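Side-chain contact in phosphatidylethanolamine-binding protein (Plasmodium vivax, PDB 2GZQ), which probably binds phosphatidylethanolamine or similar phospholipid head groups, as a malaria-parasite member of the phosphatidylethanolamine-binding protein family: residues Gly11-Glu16 with Val190-Cys195. Numbering follows the deposited sequence. Where two conformers were deposited one is given.
Sequences GPPTIE and VGFNWC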
ATOM      1  N   GLY A  11      -3.561  -7.383  15.884  1.00 21.74           N
ATOM      2  CA  GLY A  11      -2.228  -7.419  15.306  1.00 14.98           C
ATOM      3  C   GLY A  11      -2.280  -7.643  13.808  1.00  8.66           C
ATOM      4  O   GLY A  11      -3.339  -7.556  13.187  1.00 11.68           O
ATOM      5  N   PRO A  12      -1.119  -7.942  13.211  1.00  7.28           N
ATOM      6  CA  PRO A  12      -1.002  -8.129  11.776  1.00  7.89           C
ATOM      7  C   PRO A  12      -1.925  -9.237  11.280  1.00  9.03           C
ATOM      8  O   PRO A  12      -2.218 -10.191  12.018  1.00  9.33           O
ATOM      9  CB  PRO A  12       0.467  -8.520  11.600  1.00  8.55           C
ATOM     10  CG  PRO A  12       1.145  -7.905  12.776  1.00  8.65           C
ATOM     11  CD  PRO A  12       0.180  -8.078  13.886  1.00  7.74           C
ATOM     12  N   PRO A  13      -2.421  -9.108  10.044  0.50  6.65           N
ATOM     13  CA  PRO A  13      -3.121 -10.193   9.371  0.50  8.10           C
ATOM     14  C   PRO A  13      -2.349 -11.508   9.467  0.50  8.90           C
ATOM     15  O   PRO A  13      -1.119 -11.502   9.437  0.50 12.66           O
ATOM     16  CB  PRO A  13      -3.203  -9.692   7.928  0.50  7.87           C
ATOM     17  CG  PRO A  13      -3.302  -8.177   8.087  0.50  4.24           C
ATOM     18  CD  PRO A  13      -2.339  -7.895   9.210  0.50  5.82           C
ATOM     19  N   THR A  14      -3.065 -12.627   9.591  1.00  9.55           N
ATOM     20  CA  THR A  14      -2.436 -13.923   9.517  1.00  9.19           C
ATOM     21  C   THR A  14      -2.416 -14.437   8.083  1.00  9.33           C
ATOM     22  O   THR A  14      -3.201 -14.000   7.226  1.00  9.19           O
ATOM     23  CB  THR A  14      -3.189 -14.922  10.373  1.00 10.51           C
ATOM     24  OG1 THR A  14      -4.471 -15.153   9.787  1.00 10.76           O
ATOM     25  CG2 THR A  14      -3.339 -14.430  11.824  1.00 12.46           C
ATOM     26  N   ILE A  15      -1.524 -15.381   7.825  1.00  8.25           N
ATOM     27  CA  ILE A  15      -1.466 -16.029   6.517  1.00  8.38           C
ATOM     28  C   ILE A  15      -2.796 -16.652   6.141  1.00  9.65           C
ATOM     29  O   ILE A  15      -3.264 -16.531   5.007  1.00  9.29           O
ATOM     30  CB  ILE A  15      -0.321 -17.069   6.498  1.00  9.74           C
ATOM     31  CG1 ILE A  15       1.042 -16.393   6.708  1.00 12.68           C
ATOM     32  CG2 ILE A  15      -0.307 -17.848   5.230  1.00 10.47           C
ATOM     33  CD1 ILE A  15       1.384 -15.358   5.648  1.00 10.10           C
ATOM     34  N   GLU A  16      -3.413 -17.330   7.091  1.00  9.04           N
ATOM     35  CA  GLU A  16      -4.687 -17.954   6.804  0.50 10.24           C
ATOM     36  C   GLU A  16      -5.768 -16.935   6.414  1.00  8.18           C
ATOM     37  O   GLU A  16      -6.540 -17.193   5.492  1.00  8.17           O
ATOM     38  CB  GLU A  16      -5.128 -18.847   7.959  0.50 14.07           C
ATOM     39  CG  GLU A  16      -5.729 -18.101   9.109  0.50 12.73           C
ATOM     40  CD  GLU A  16      -7.235 -18.085   9.047  0.50 12.17           C
ATOM     41  OE1 GLU A  16      -7.805 -18.868   8.258  0.50 26.18           O
ATOM     42  OE2 GLU A  16      -7.847 -17.291   9.792  0.50 23.35           O
ATOM     43  N   VAL A 190       6.967  -6.366   5.752  1.00  2.00           N
ATOM     44  CA  VAL A 190       6.801  -6.521   7.205  1.00  2.00           C
ATOM     45  C   VAL A 190       5.413  -6.225   7.766  1.00  2.00           C
ATOM     46  O   VAL A 190       5.138  -6.568   8.888  1.00  2.00           O
ATOM     47  CB  VAL A 190       7.851  -5.729   7.987  1.00  2.00           C
ATOM     48  CG1 VAL A 190       9.277  -6.175   7.677  1.00  2.00           C
ATOM     49  CG2 VAL A 190       7.694  -4.205   7.760  1.00  2.00           C
ATOM     50  N   GLY A 191       4.541  -5.641   6.951  1.00  2.00           N
ATOM     51  CA  GLY A 191       3.207  -5.300   7.403  1.00  2.00           C
ATOM     52  C   GLY A 191       2.242  -5.199   6.259  1.00  2.00           C
ATOM     53  O   GLY A 191       2.614  -4.999   5.110  1.00  2.00           O
ATOM     54  N   PHE A 192       0.964  -5.334   6.594  1.00  2.00           N
ATOM     55  CA  PHE A 192      -0.101  -5.312   5.596  1.00  2.00           C
ATOM     56  C   PHE A 192      -1.419  -4.925   6.245  1.00  2.10           C
ATOM     57  O   PHE A 192      -1.715  -5.355   7.370  1.00  4.06           O
ATOM     58  CB  PHE A 192      -0.255  -6.689   4.959  1.00  2.00           C
ATOM     59  CG  PHE A 192      -1.208  -6.699   3.798  1.00  2.00           C
ATOM     60  CD1 PHE A 192      -2.502  -7.238   3.914  1.00  2.00           C
ATOM     61  CD2 PHE A 192      -0.836  -6.163   2.581  1.00  2.00           C
ATOM     62  CE1 PHE A 192      -3.380  -7.213   2.850  1.00  2.07           C
ATOM     63  CE2 PHE A 192      -1.723  -6.134   1.526  1.00  2.00           C
ATOM     64  CZ  PHE A 192      -2.996  -6.662   1.666  1.00  2.00           C
ATOM     65  N   ASN A 193      -2.240  -4.156   5.537  1.00  2.00           N
ATOM     66  CA  ASN A 193      -3.646  -4.008   5.936  1.00  2.00           C
ATOM     67  C   ASN A 193      -4.430  -3.746   4.683  1.00  2.00           C
ATOM     68  O   ASN A 193      -3.881  -3.394   3.637  1.00  2.00           O
ATOM     69  CB  ASN A 193      -3.808  -2.864   6.953  1.00  2.00           C
ATOM     70  CG  ASN A 193      -4.939  -3.080   7.917  1.00  2.00           C
ATOM     71  OD1 ASN A 193      -5.944  -3.771   7.601  1.00  2.36           O
ATOM     72  ND2 ASN A 193      -4.805  -2.465   9.098  1.00  4.02           N
ATOM     73  N   TRP A 194      -5.742  -3.958   4.749  1.00  2.00           N
ATOM     74  CA  TRP A 194      -6.575  -3.739   3.568  1.00  2.00           C
ATOM     75  C   TRP A 194      -8.004  -3.528   4.006  1.00  2.00           C
ATOM     76  O   TRP A 194      -8.375  -3.832   5.144  1.00  2.00           O
ATOM     77  CB  TRP A 194      -6.469  -4.927   2.565  1.00  2.00           C
ATOM     78  CG  TRP A 194      -7.355  -6.106   2.887  1.00  2.12           C
ATOM     79  CD1 TRP A 194      -8.470  -6.457   2.213  1.00  2.84           C
ATOM     80  CD2 TRP A 194      -7.190  -7.072   3.935  1.00  2.70           C
ATOM     81  NE1 TRP A 194      -9.031  -7.590   2.773  1.00  3.79           N
ATOM     82  CE2 TRP A 194      -8.255  -7.997   3.824  1.00  3.69           C
ATOM     83  CE3 TRP A 194      -6.251  -7.249   4.945  1.00  4.26           C
ATOM     84  CZ2 TRP A 194      -8.418  -9.073   4.722  1.00  6.73           C
ATOM     85  CZ3 TRP A 194      -6.404  -8.335   5.836  1.00  6.09           C
ATOM     86  CH2 TRP A 194      -7.485  -9.219   5.715  1.00  8.20           C
ATOM     87  N   CYS A 195      -8.802  -3.031   3.058  1.00  2.00           N
ATOM     88  CA  CYS A 195     -10.245  -2.927   3.219  1.00  2.00           C
ATOM     89  C   CYS A 195     -10.886  -3.313   1.911  1.00  2.00           C
ATOM     90  O   CYS A 195     -10.191  -3.540   0.923  1.00  2.00           O
ATOM     91  CB  CYS A 195     -10.620  -1.487   3.631  1.00  2.00           C
ATOM     92  SG  CYS A 195     -10.247  -0.218   2.408  1.00  2.00           S
TER
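P13 packs its ring against F192 and W194 in a buried apolar contact, where the N-terminal arm, just ahead of helix 15-20, lies against strand 188-198 of the six-stranded mixed sheet. No hydrogen bond crosses between the two segments; one proline does nearly all the work on its side.

The pyrrolidine ring turns its CG and CD edge to the strand. In the conformer described, CD rests against the main chain, with P13 CD 3.2 Å from F192 O; P13 CG follows at 3.3 Å from the same F192 O. CG also reaches the two aromatic side chains. It meets the indole at the rim, in the plane of the ring, P13 CG lying 3.8 Å from W194 CZ3, while P13 CB backs it up at 4.1 Å from the same W194 CZ3. The phenyl is touched more loosely, again at its edge, with 4.4 Å between P13 CG and F192 CD1. Neither aromatic face is therefore stacked on the proline.

W194 has CG lodged between its backbone N and carbonyl carbon (chi1 83°), and this turns the indole out from the strand, so that the CZ3 corner of its six-membered ring comes up to P13. Beyond P13, T14 takes the N-cap position and starts helix 15-20.

L18 of that helix touches P13, F192 and W194 alike, and I23 of helix 23-26 packs on both aromatics. F28 meets F192 edge-to-face, and the neighbouring strand 138-148 adds S141 against both rings and I143 against F192.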